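Local coordinates for putative amino acid binding protein (Streptococcus mutans, PDB 4C0R) that binds oxidized glutathione in its pocket and probably hands glutathione to the cystine ABC importer TcyBC for uptake into the cell, at residues S99-K102 with D106-G109; T112-V115 with T119-P122; N134-N139 with Y157-F162; F162-A167 with L179-L184. One frame throughout, in Å; residues are numbered along the deposited sequence.

Interaction 1: residues S99-K102 with D106-G109. With CD (cadmium ion), chain F.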
# COMPACT_ATOMS: atom_id res chain seq x y z
N SER A 99 -14.95 20.95 -2.69
CA SER A 99 -14.19 21.26 -3.90
C SER A 99 -15.08 21.14 -5.13
O SER A 99 -16.08 20.36 -5.11
CB SER A 99 -13.05 20.24 -4.01
OG SER A 99 -12.34 20.40 -5.21
N ASP A 100 -14.67 21.80 -6.24
CA ASP A 100 -15.22 21.48 -7.61
C ASP A 100 -14.91 20.06 -8.06
O ASP A 100 -15.45 19.59 -9.07
CB ASP A 100 -14.79 22.47 -8.79
CG ASP A 100 -13.22 22.51 -9.12
OD1 ASP A 100 -12.67 22.77 -7.99
OD2 ASP A 100 -12.51 22.42 -10.40
N ILE A 101 -13.99 19.40 -7.38
CA ILE A 101 -13.61 18.08 -7.83
C ILE A 101 -14.55 17.08 -7.16
O ILE A 101 -14.47 16.89 -5.96
CB ILE A 101 -12.16 17.80 -7.47
CG1 ILE A 101 -11.22 18.77 -8.19
CG2 ILE A 101 -11.81 16.33 -7.87
CD1 ILE A 101 -9.81 18.65 -7.74
N LYS A 102 -15.46 16.49 -7.93
CA LYS A 102 -16.50 15.61 -7.41
C LYS A 102 -16.46 14.19 -7.99
O LYS A 102 -16.99 13.26 -7.39
CB LYS A 102 -17.90 16.21 -7.65
CG LYS A 102 -18.12 17.50 -6.87
CD LYS A 102 -19.61 17.75 -6.65
CE LYS A 102 -20.38 17.81 -7.94
NZ LYS A 102 -19.82 18.86 -8.81
N ASP A 106 -12.97 15.25 -13.09
CA ASP A 106 -12.86 16.63 -12.66
C ASP A 106 -11.42 16.98 -12.26
O ASP A 106 -11.14 18.14 -12.03
CB ASP A 106 -13.76 16.88 -11.45
CG ASP A 106 -15.26 16.78 -11.76
OD1 ASP A 106 -15.64 17.00 -12.94
OD2 ASP A 106 -16.04 16.52 -10.84
N ILE A 107 -10.52 15.98 -12.15
CA ILE A 107 -9.14 16.27 -11.79
C ILE A 107 -8.44 16.96 -12.94
O ILE A 107 -7.35 17.54 -12.77
CB ILE A 107 -8.33 15.00 -11.39
CG1 ILE A 107 -8.19 14.04 -12.57
CG2 ILE A 107 -8.98 14.37 -10.16
CD1 ILE A 107 -7.42 12.75 -12.25
N ALA A 108 -9.05 16.90 -14.12
CA ALA A 108 -8.39 17.48 -15.31
C ALA A 108 -8.04 18.95 -15.02
O ALA A 108 -8.88 19.71 -14.52
CB ALA A 108 -9.29 17.35 -16.54
N GLY A 109 -6.81 19.32 -15.35
CA GLY A 109 -6.33 20.67 -15.15
C GLY A 109 -5.82 21.03 -13.76
O GLY A 109 -5.31 22.13 -13.52
CD CD F . -10.69 23.30 -8.84
O HOH W 1 -10.98 25.35 -9.94
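Asp106 turns its carboxylate back on the loop just before it, and OD2 accepts the backbone N of Lys102 at 3.0 Å (N-H...O angle 156°) through its anti lone pair, the one facing away from OD1. Ser103 N binds the same oxygen, so two successive amides grip it and fix the rotation of the carboxylate. With CG beside its own backbone N and anti to the carbonyl carbon (chi1 -67°), the acid points at these amides while CB rests 3.8 Å from Ile101 CA. The side chains of Ile101 and Asp106 run alongside each other, pointing opposite ways. The CG2 branch of Ile101 continues to CG2 of Ile107 at 4.1 Å, and both isoleucines also pack on Leu93 of strand 81-96. On the outer side, Asp100 binds a cadmium ion through OD1 (2.2 Å) and, more loosely, OD2 (2.6 Å), together with His110 and a water. Behind it, Ser99 OG accepts from Ile101 N at 2.9 Å, forming an ST turn. The two acids thus differ in use: Asp100 holds metal at the surface, while Asp106 ties down backbone amides. Lys102 NZ, 4.9 Å from Asp106 OD2, is too far for a salt bridge with it and probably adds a longer-range attraction.

Interaction 2: residues T112-V115 with T119-P122. With GDS (oxidized glutathione disulfide), chain C.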
# COMPACT_ATOMS: atom_id res chain seq x y z
N THR A 112 -1.43 17.76 -8.50
CA THR A 112 -1.31 16.72 -7.50
C THR A 112 0.16 16.37 -7.33
O THR A 112 0.99 16.67 -8.18
CB THR A 112 -2.10 15.46 -7.91
OG1 THR A 112 -2.12 14.58 -6.79
CG2 THR A 112 -1.47 14.73 -9.02
N GLN A 113 0.45 15.72 -6.22
CA GLN A 113 1.76 15.16 -5.94
C GLN A 113 1.70 13.66 -6.13
O GLN A 113 0.66 13.01 -5.85
CB GLN A 113 2.19 15.48 -4.54
CG GLN A 113 2.60 16.99 -4.36
CD GLN A 113 3.13 17.28 -2.97
OE1 GLN A 113 2.43 17.17 -1.98
NE2 GLN A 113 4.40 17.63 -2.90
N VAL A 114 2.79 13.12 -6.66
CA VAL A 114 2.95 11.67 -6.87
C VAL A 114 4.36 11.24 -6.51
O VAL A 114 5.29 12.07 -6.47
CB VAL A 114 2.63 11.23 -8.28
CG1 VAL A 114 1.13 11.45 -8.56
CG2 VAL A 114 3.46 12.02 -9.30
N VAL A 115 4.50 9.95 -6.23
CA VAL A 115 5.79 9.34 -5.94
C VAL A 115 6.11 8.27 -6.97
O VAL A 115 5.33 7.36 -7.18
CB VAL A 115 5.82 8.74 -4.55
CG1 VAL A 115 7.17 8.04 -4.29
CG2 VAL A 115 5.59 9.80 -3.50
N THR A 119 1.44 3.08 -8.04
CA THR A 119 0.51 2.73 -9.09
C THR A 119 -0.31 3.91 -9.59
O THR A 119 -0.81 3.85 -10.72
CB THR A 119 -0.41 1.63 -8.70
OG1 THR A 119 -0.94 1.95 -7.42
CG2 THR A 119 0.34 0.31 -8.69
N THR A 120 -0.44 4.95 -8.78
CA THR A 120 -1.20 6.12 -9.24
C THR A 120 -0.44 6.89 -10.32
O THR A 120 -1.07 7.69 -11.03
CB THR A 120 -1.58 7.08 -8.09
OG1 THR A 120 -0.41 7.41 -7.32
CG2 THR A 120 -2.65 6.44 -7.21
N VAL A 121 0.87 6.67 -10.43
CA VAL A 121 1.61 7.38 -11.47
C VAL A 121 1.18 6.95 -12.87
O VAL A 121 0.70 7.81 -13.64
CB VAL A 121 3.14 7.29 -11.28
CG1 VAL A 121 3.89 7.90 -12.50
CG2 VAL A 121 3.55 7.99 -10.03
N PRO A 122 1.28 5.66 -13.22
CA PRO A 122 0.80 5.28 -14.56
C PRO A 122 -0.70 5.52 -14.75
O PRO A 122 -1.17 5.76 -15.83
CB PRO A 122 1.14 3.78 -14.66
CG PRO A 122 1.52 3.35 -13.28
CD PRO A 122 2.02 4.57 -12.58
CD1 GDS C . 9.42 8.03 -1.29
N2 GDS C . 8.26 8.69 -0.68
CA2 GDS C . 7.83 8.14 0.55
C2 GDS C . 8.49 8.57 1.81
O2 GDS C . 8.48 7.84 2.83
CB2 GDS C . 6.77 7.11 0.69
SG2 GDS C . 5.93 6.76 -0.83
N3 GDS C . 9.15 9.86 1.81
CA3 GDS C . 9.89 10.30 2.99
C3 GDS C . 11.35 10.12 2.58
OE3 GDS C . 12.24 10.95 2.96
OE4 GDS C . 11.73 9.16 1.85
N4 GDS C . 2.81 5.96 -1.29
CA4 GDS C . 2.32 7.32 -1.26
C4 GDS C . 2.13 7.83 -2.64
OE5 GDS C . 2.00 7.05 -3.63
OE6 GDS C . 2.06 9.09 -2.77
C5 GDS C . 3.14 5.32 -0.05
O5 GDS C . 2.95 5.91 1.01
CA5 GDS C . 3.76 4.01 -0.21
N5 GDS C . 3.32 3.16 -1.24
CB5 GDS C . 5.21 3.98 0.14
SG5 GDS C . 6.15 4.77 -1.19
CA6 GDS C . 0.13 1.43 -4.26
C6 GDS C . 1.20 0.66 -5.02
OE7 GDS C . 1.99 1.30 -5.77
OE8 GDS C . 1.31 -0.59 -4.90
N6 GDS C . -0.78 0.43 -3.66
CB6 GDS C . 0.74 2.32 -3.24
CG6 GDS C . 1.85 1.57 -2.48
CD6 GDS C . 2.16 2.38 -1.25
O6 GDS C . 1.49 2.39 -0.21
O HOH W 2 1.95 8.57 -5.95
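Val121 sets one methyl, CG2, into the angle between Val114 and Val115. Its CG2 stands 3.8 Å from Val114 CB, and the two valine side chains meet on a slant. The same methyl lies 3.4 Å from the carbonyl O of Val115, a close van der Waals contact. The torsion of Val121 accounts for this: CG1 is anti to the backbone N (chi1 172°), which swings CG2 to the N side, where it faces Val114 and Val115. Val114 points its side chain at helix 120-130, and Leu124 of that helix and Phe140 of strand 137-140 close over it, giving a wholly buried apolar seam.

Val115 turns to other work. Its CG2 approaches OE6 of the oxidized glutathione disulfide at 3.7 Å, and its carbonyl O accepts from Asn118 ND2. A water accepts the Val115 N-H at 2.9 Å and donates to OE5 of the same ligand carboxylate at 2.8 Å. Thr120 OG1 is its third partner, so the water joins Val115, Thr120 and the ligand. At the gamma-glutamyl end of the same glutathione half, Thr119 N donates to the carboxylate oxygen OE7 at 2.9 Å, a rather bent bond of 143°. The hydrophobic side of the turn thus holds the helix against the strand, while its polar groups bind the ligand. Strand 111-114, helix 120-130 and strand 137-140 form a beta-alpha-beta unit, and this contact is its first strand-to-helix turn, built into the ligand pocket of a family 3 solute-binding protein.

Interaction 3: residues N134-N139 with Y157-F162. With CD (cadmium ion), chain M; GDS (oxidized glutathione disulfide), chain C.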
# COMPACT_ATOMS: atom_id res chain seq x y z
N ASN A 134 -6.14 19.12 -21.22
CA ASN A 134 -6.49 19.58 -19.88
C ASN A 134 -5.87 18.57 -18.89
O ASN A 134 -6.56 17.92 -18.11
CB ASN A 134 -8.01 19.63 -19.73
CG ASN A 134 -8.47 20.53 -18.60
OD1 ASN A 134 -7.71 21.33 -18.04
ND2 ASN A 134 -9.72 20.38 -18.22
N GLN A 135 -4.55 18.43 -18.98
CA GLN A 135 -3.84 17.44 -18.17
C GLN A 135 -3.74 17.83 -16.71
O GLN A 135 -3.79 19.01 -16.34
CB GLN A 135 -2.45 17.26 -18.70
CG GLN A 135 -2.42 16.65 -20.08
CD GLN A 135 -1.01 16.44 -20.59
OE1 GLN A 135 -0.16 15.92 -19.88
NE2 GLN A 135 -0.76 16.86 -21.82
N VAL A 136 -3.64 16.80 -15.88
CA VAL A 136 -3.28 16.92 -14.50
C VAL A 136 -1.82 17.29 -14.45
O VAL A 136 -1.03 16.74 -15.19
CB VAL A 136 -3.47 15.56 -13.80
CG1 VAL A 136 -3.00 15.59 -12.34
CG2 VAL A 136 -4.89 15.15 -13.84
N LYS A 137 -1.50 18.25 -13.62
CA LYS A 137 -0.13 18.66 -13.39
C LYS A 137 0.45 17.71 -12.33
O LYS A 137 0.07 17.80 -11.16
CB LYS A 137 -0.12 20.08 -12.86
N LEU A 138 1.39 16.85 -12.74
CA LEU A 138 2.01 15.88 -11.83
C LEU A 138 3.27 16.45 -11.22
O LEU A 138 4.18 16.83 -11.94
CB LEU A 138 2.37 14.59 -12.56
CG LEU A 138 1.23 13.89 -13.26
CD1 LEU A 138 1.74 12.82 -14.19
CD2 LEU A 138 0.32 13.28 -12.17
N ASN A 139 3.30 16.54 -9.89
CA ASN A 139 4.47 17.02 -9.19
C ASN A 139 5.07 15.86 -8.43
O ASN A 139 4.53 15.44 -7.39
CB ASN A 139 4.05 18.11 -8.23
CG ASN A 139 3.41 19.27 -8.96
OD1 ASN A 139 2.16 19.33 -9.20
ND2 ASN A 139 4.25 20.22 -9.35
N TYR A 157 -1.62 21.86 -3.13
CA TYR A 157 -1.97 21.03 -4.27
C TYR A 157 -3.46 20.78 -4.17
O TYR A 157 -4.05 20.97 -3.13
CB TYR A 157 -1.17 19.71 -4.23
CG TYR A 157 0.28 19.97 -4.44
CD1 TYR A 157 0.79 20.12 -5.72
CD2 TYR A 157 1.11 20.13 -3.34
CE1 TYR A 157 2.14 20.42 -5.91
CE2 TYR A 157 2.45 20.45 -3.53
CZ TYR A 157 2.94 20.58 -4.80
OH TYR A 157 4.27 20.89 -4.98
N ASP A 158 -4.08 20.38 -5.28
CA ASP A 158 -5.53 20.38 -5.34
C ASP A 158 -6.22 19.09 -4.91
O ASP A 158 -7.36 19.11 -4.48
CB ASP A 158 -5.96 20.67 -6.78
CG ASP A 158 -5.44 22.03 -7.31
OD1 ASP A 158 -5.31 22.98 -6.52
OD2 ASP A 158 -5.21 22.08 -8.54
N PHE A 159 -5.56 17.95 -5.08
CA PHE A 159 -6.14 16.67 -4.74
C PHE A 159 -5.03 15.66 -4.53
O PHE A 159 -3.89 15.92 -4.98
CB PHE A 159 -7.08 16.14 -5.85
CG PHE A 159 -6.39 15.73 -7.12
CD1 PHE A 159 -6.19 16.64 -8.14
CD2 PHE A 159 -5.97 14.43 -7.33
CE1 PHE A 159 -5.60 16.27 -9.29
CE2 PHE A 159 -5.39 14.03 -8.48
CZ PHE A 159 -5.19 14.97 -9.50
N LYS A 160 -5.36 14.52 -3.91
CA LYS A 160 -4.43 13.37 -3.85
C LYS A 160 -5.26 12.09 -3.99
O LYS A 160 -6.23 11.89 -3.28
CB LYS A 160 -3.67 13.36 -2.52
CG LYS A 160 -2.77 12.14 -2.29
CD LYS A 160 -1.64 12.05 -3.30
CE LYS A 160 -0.76 10.85 -3.02
NZ LYS A 160 0.30 10.69 -4.04
N ILE A 161 -4.83 11.23 -4.91
CA ILE A 161 -5.42 9.91 -5.08
C ILE A 161 -4.59 8.86 -4.31
O ILE A 161 -3.37 8.81 -4.43
CB ILE A 161 -5.51 9.48 -6.54
CG1 ILE A 161 -6.37 10.47 -7.32
CG2 ILE A 161 -6.07 8.06 -6.66
CD1 ILE A 161 -6.33 10.24 -8.82
N PHE A 162 -5.25 8.12 -3.44
CA PHE A 162 -4.56 7.05 -2.72
C PHE A 162 -5.56 6.04 -2.24
O PHE A 162 -6.78 6.28 -2.29
CB PHE A 162 -3.80 7.63 -1.50
CG PHE A 162 -2.66 6.70 -1.05
CD1 PHE A 162 -1.53 6.55 -1.85
CD2 PHE A 162 -2.78 5.95 0.07
CE1 PHE A 162 -0.51 5.65 -1.50
CE2 PHE A 162 -1.76 5.03 0.43
CZ PHE A 162 -0.61 4.92 -0.38
CD CD M . -5.10 24.44 -8.43
CD1 GDS C . 9.42 8.03 -1.29
N2 GDS C . 8.26 8.69 -0.68
CA2 GDS C . 7.83 8.14 0.55
C2 GDS C . 8.49 8.57 1.81
O2 GDS C . 8.48 7.84 2.83
CB2 GDS C . 6.77 7.11 0.69
SG2 GDS C . 5.93 6.76 -0.83
N3 GDS C . 9.15 9.86 1.81
CA3 GDS C . 9.89 10.30 2.99
C3 GDS C . 11.35 10.12 2.58
OE3 GDS C . 12.24 10.95 2.96
OE4 GDS C . 11.73 9.16 1.85
N4 GDS C . 2.81 5.96 -1.29
CA4 GDS C . 2.32 7.32 -1.26
C4 GDS C . 2.13 7.83 -2.64
OE5 GDS C . 2.00 7.05 -3.63
OE6 GDS C . 2.06 9.09 -2.77
C5 GDS C . 3.14 5.32 -0.05
O5 GDS C . 2.95 5.91 1.01
CA5 GDS C . 3.76 4.01 -0.21
N5 GDS C . 3.32 3.16 -1.24
CB5 GDS C . 5.21 3.98 0.14
SG5 GDS C . 6.15 4.77 -1.19
CA6 GDS C . 0.13 1.43 -4.26
C6 GDS C . 1.20 0.66 -5.02
OE7 GDS C . 1.99 1.30 -5.77
OE8 GDS C . 1.31 -0.59 -4.90
N6 GDS C . -0.78 0.43 -3.66
CB6 GDS C . 0.74 2.32 -3.24
CG6 GDS C . 1.85 1.57 -2.48
CD6 GDS C . 2.16 2.38 -1.25
O6 GDS C . 1.49 2.39 -0.21
O HOH W 3 -2.80 24.23 -7.25
O HOH W 4 -5.60 24.35 -10.40
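Tyr157 lays its ring against the side chain of Asn139, with CE1 of the ring 3.5 Å from CG of the asparagine. The amide plane is turned 59° from the ring, a slanted contact and not a stack. Next along, Asp158 takes no part across the contact but chelates a cadmium ion with both oxygens, OD1 and OD2 each at 2.4 Å, while two waters complete the bonds seen to the metal. OD2 also accepts from Ser111 N, which ties the metal-binding acid to strand 111-114. Phe159 then swings its ring to Val136: CZ comes within 3.6 Å of Val136 CG1, which meets the ring at its edge. CG of Phe159 sits between the backbone N and the carbonyl carbon (chi1 69°), and this sends the ring into the core beside Ile107. Lys160 bends at chi2 (63°) to bring NZ to OE6 of the oxidized glutathione disulfide at 2.7 Å. The ammonium is also held by Gln148 OE1 and Gln113 O, three bonds that fix its place at the ligand carboxylate. Phe162 carries the strand into the pocket. Helix 145-153 links strand 137-140 to strand 160-163 within the alpha/beta lobe of a family 3 solute-binding protein, with Lys160 at the ligand pocket.

Interaction 4: residues F162-A167 with L179-L184. With GDS (oxidized glutathione disulfide), chain C.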
# COMPACT_ATOMS: atom_id res chain seq x y z
N PHE A 162 -5.25 8.12 -3.44
CA PHE A 162 -4.56 7.05 -2.72
C PHE A 162 -5.56 6.04 -2.24
O PHE A 162 -6.78 6.28 -2.29
CB PHE A 162 -3.80 7.63 -1.50
CG PHE A 162 -2.66 6.70 -1.05
CD1 PHE A 162 -1.53 6.55 -1.85
CD2 PHE A 162 -2.78 5.95 0.07
CE1 PHE A 162 -0.51 5.65 -1.50
CE2 PHE A 162 -1.76 5.03 0.43
CZ PHE A 162 -0.61 4.92 -0.38
N GLU A 163 -5.08 4.91 -1.71
CA GLU A 163 -5.98 3.93 -1.06
C GLU A 163 -6.77 4.55 0.10
O GLU A 163 -6.25 5.34 0.86
CB GLU A 163 -5.16 2.74 -0.55
CG GLU A 163 -4.75 1.73 -1.61
CD GLU A 163 -3.61 2.08 -2.52
OE1 GLU A 163 -2.86 3.04 -2.26
OE2 GLU A 163 -3.51 1.36 -3.50
N LYS A 164 -8.03 4.13 0.21
CA LYS A 164 -8.96 4.62 1.19
C LYS A 164 -8.51 4.42 2.62
O LYS A 164 -8.67 5.30 3.42
CB LYS A 164 -10.30 3.89 1.00
CG LYS A 164 -11.44 4.47 1.78
CD LYS A 164 -12.76 3.98 1.20
CE LYS A 164 -13.92 4.79 1.78
NZ LYS A 164 -15.19 4.28 1.25
N ILE A 165 -8.00 3.24 2.97
CA ILE A 165 -7.72 2.95 4.36
C ILE A 165 -6.68 3.96 4.92
O ILE A 165 -6.90 4.57 5.98
CB ILE A 165 -7.28 1.51 4.54
CG1 ILE A 165 -8.40 0.50 4.24
CG2 ILE A 165 -6.78 1.30 6.00
CD1 ILE A 165 -7.97 -0.91 4.09
N SER A 166 -5.59 4.20 4.20
CA SER A 166 -4.63 5.17 4.67
C SER A 166 -5.16 6.60 4.60
O SER A 166 -4.94 7.38 5.50
CB SER A 166 -3.30 5.11 3.91
OG SER A 166 -2.57 3.97 4.28
N ALA A 167 -5.87 6.92 3.52
CA ALA A 167 -6.42 8.28 3.41
C ALA A 167 -7.29 8.62 4.61
O ALA A 167 -7.14 9.68 5.22
CB ALA A 167 -7.19 8.44 2.13
N LEU A 179 -10.95 18.14 4.81
CA LEU A 179 -10.80 17.21 3.68
C LEU A 179 -11.89 16.18 3.69
O LEU A 179 -12.44 15.83 4.75
CB LEU A 179 -9.44 16.48 3.72
CG LEU A 179 -8.17 17.34 3.57
CD1 LEU A 179 -6.92 16.48 3.63
CD2 LEU A 179 -8.25 18.13 2.26
N LYS A 180 -12.18 15.67 2.51
CA LYS A 180 -13.06 14.53 2.38
C LYS A 180 -12.47 13.54 1.38
O LYS A 180 -11.50 13.84 0.67
CB LYS A 180 -14.42 14.97 1.89
CG LYS A 180 -14.40 15.61 0.53
CD LYS A 180 -15.80 15.88 0.04
CE LYS A 180 -15.75 16.47 -1.35
NZ LYS A 180 -17.13 16.72 -1.88
N VAL A 181 -13.06 12.35 1.33
CA VAL A 181 -12.69 11.34 0.39
C VAL A 181 -13.88 11.01 -0.51
O VAL A 181 -15.04 11.03 -0.10
CB VAL A 181 -12.07 10.06 1.05
CG1 VAL A 181 -10.99 10.42 2.07
CG2 VAL A 181 -13.09 9.15 1.62
N ILE A 182 -13.55 10.79 -1.78
CA ILE A 182 -14.48 10.39 -2.81
C ILE A 182 -14.06 9.03 -3.34
O ILE A 182 -12.94 8.88 -3.84
CB ILE A 182 -14.50 11.42 -3.99
CG1 ILE A 182 -14.96 12.79 -3.47
CG2 ILE A 182 -15.37 10.92 -5.17
CD1 ILE A 182 -14.69 13.90 -4.48
N ASP A 183 -14.96 8.06 -3.33
CA ASP A 183 -14.66 6.73 -3.87
C ASP A 183 -14.51 6.78 -5.37
O ASP A 183 -15.30 7.41 -6.07
CB ASP A 183 -15.76 5.69 -3.53
CG ASP A 183 -15.89 5.45 -2.07
OD1 ASP A 183 -14.88 5.26 -1.35
OD2 ASP A 183 -17.04 5.44 -1.61
N LEU A 184 -13.49 6.08 -5.86
CA LEU A 184 -13.17 5.97 -7.27
C LEU A 184 -13.47 4.58 -7.80
O LEU A 184 -13.50 3.62 -7.07
CB LEU A 184 -11.68 6.24 -7.52
CG LEU A 184 -11.25 7.68 -7.25
CD1 LEU A 184 -9.75 7.80 -7.36
CD2 LEU A 184 -11.92 8.64 -8.21
CD1 GDS C . 9.42 8.03 -1.29
N2 GDS C . 8.26 8.69 -0.68
CA2 GDS C . 7.83 8.14 0.55
C2 GDS C . 8.49 8.57 1.81
O2 GDS C . 8.48 7.84 2.83
CB2 GDS C . 6.77 7.11 0.69
SG2 GDS C . 5.93 6.76 -0.83
N3 GDS C . 9.15 9.86 1.81
CA3 GDS C . 9.89 10.30 2.99
C3 GDS C . 11.35 10.12 2.58
OE3 GDS C . 12.24 10.95 2.96
OE4 GDS C . 11.73 9.16 1.85
N4 GDS C . 2.81 5.96 -1.29
CA4 GDS C . 2.32 7.32 -1.26
C4 GDS C . 2.13 7.83 -2.64
OE5 GDS C . 2.00 7.05 -3.63
OE6 GDS C . 2.06 9.09 -2.77
C5 GDS C . 3.14 5.32 -0.05
O5 GDS C . 2.95 5.91 1.01
CA5 GDS C . 3.76 4.01 -0.21
N5 GDS C . 3.32 3.16 -1.24
CB5 GDS C . 5.21 3.98 0.14
SG5 GDS C . 6.15 4.77 -1.19
CA6 GDS C . 0.13 1.43 -4.26
C6 GDS C . 1.20 0.66 -5.02
OE7 GDS C . 1.99 1.30 -5.77
OE8 GDS C . 1.31 -0.59 -4.90
N6 GDS C . -0.78 0.43 -3.66
CB6 GDS C . 0.74 2.32 -3.24
CG6 GDS C . 1.85 1.57 -2.48
CD6 GDS C . 2.16 2.38 -1.25
O6 GDS C . 1.49 2.39 -0.21
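The carboxylate of Asp183 takes Lys164 NZ on the syn lone pair of OD1, the side of OD2, at 2.8 Å. The other flat group, the ring of Phe162, carries Glu163 OE1 over the centre of one face, 3.4 Å above its plane. At the ring's edge, near its plane, O6 of the oxidized glutathione disulfide approaches Phe162 CZ at 3.3 Å.

These groups belong to a beta-alpha-beta crossover. Strand 160-163 runs into helix 164-173, and the chain returns in strand 179-183; both strands pair antiparallel with strand 81-96, so they run parallel to each other. Glu163 stands at the N-cap position where strand gives way to helix. Its chain is bent at chi2 (77°), which curls the carboxylate back over Phe162 and lets OE2 accept from the ligand amino group N6 at 2.9 Å. OE1 takes a weak hydrogen bond from Asn69 ND2. The acid would probably stabilise the positive charge of the ligand amino group.

Lys164 reaches in the other direction, with CG anti to the backbone N (chi1 -169°) and the rest of the chain stretched out, so its aliphatic part passes Val181 on the way to Asp183. The salt bridge therefore ties the first turn of the helix to the end of the returning strand, at the protein surface. One turn further, Ala167 N donates to Glu163 O at 3.1 Å, beginning the helix, and Ala167 CB rests 4.3 Å from Val181 CG1.

All four contacts lie in one lobe, and three of them reach the ligand: interactions 2, 3 and 4 touch the oxidized glutathione disulfide, whereas interaction 1 stays remote, its Ile107 side chain about 14 Å from it. Interaction 1 backs onto interaction 3 through Ile107 CB, 3.7 Å from Phe159 CZ, and onto interaction 4 through Ile101 O, 3.3 Å from Ile182 CD1. Interactions 2 and 3 are sewn together by two hydrogen bonds of Thr112, from its O to Asn139 N and from its OG1 to Phe159 O, each 2.9 Å long. Interactions 3 and 4 share Phe162, while 2 and 4 do not touch, coming no nearer than about 5 Å between closest atoms.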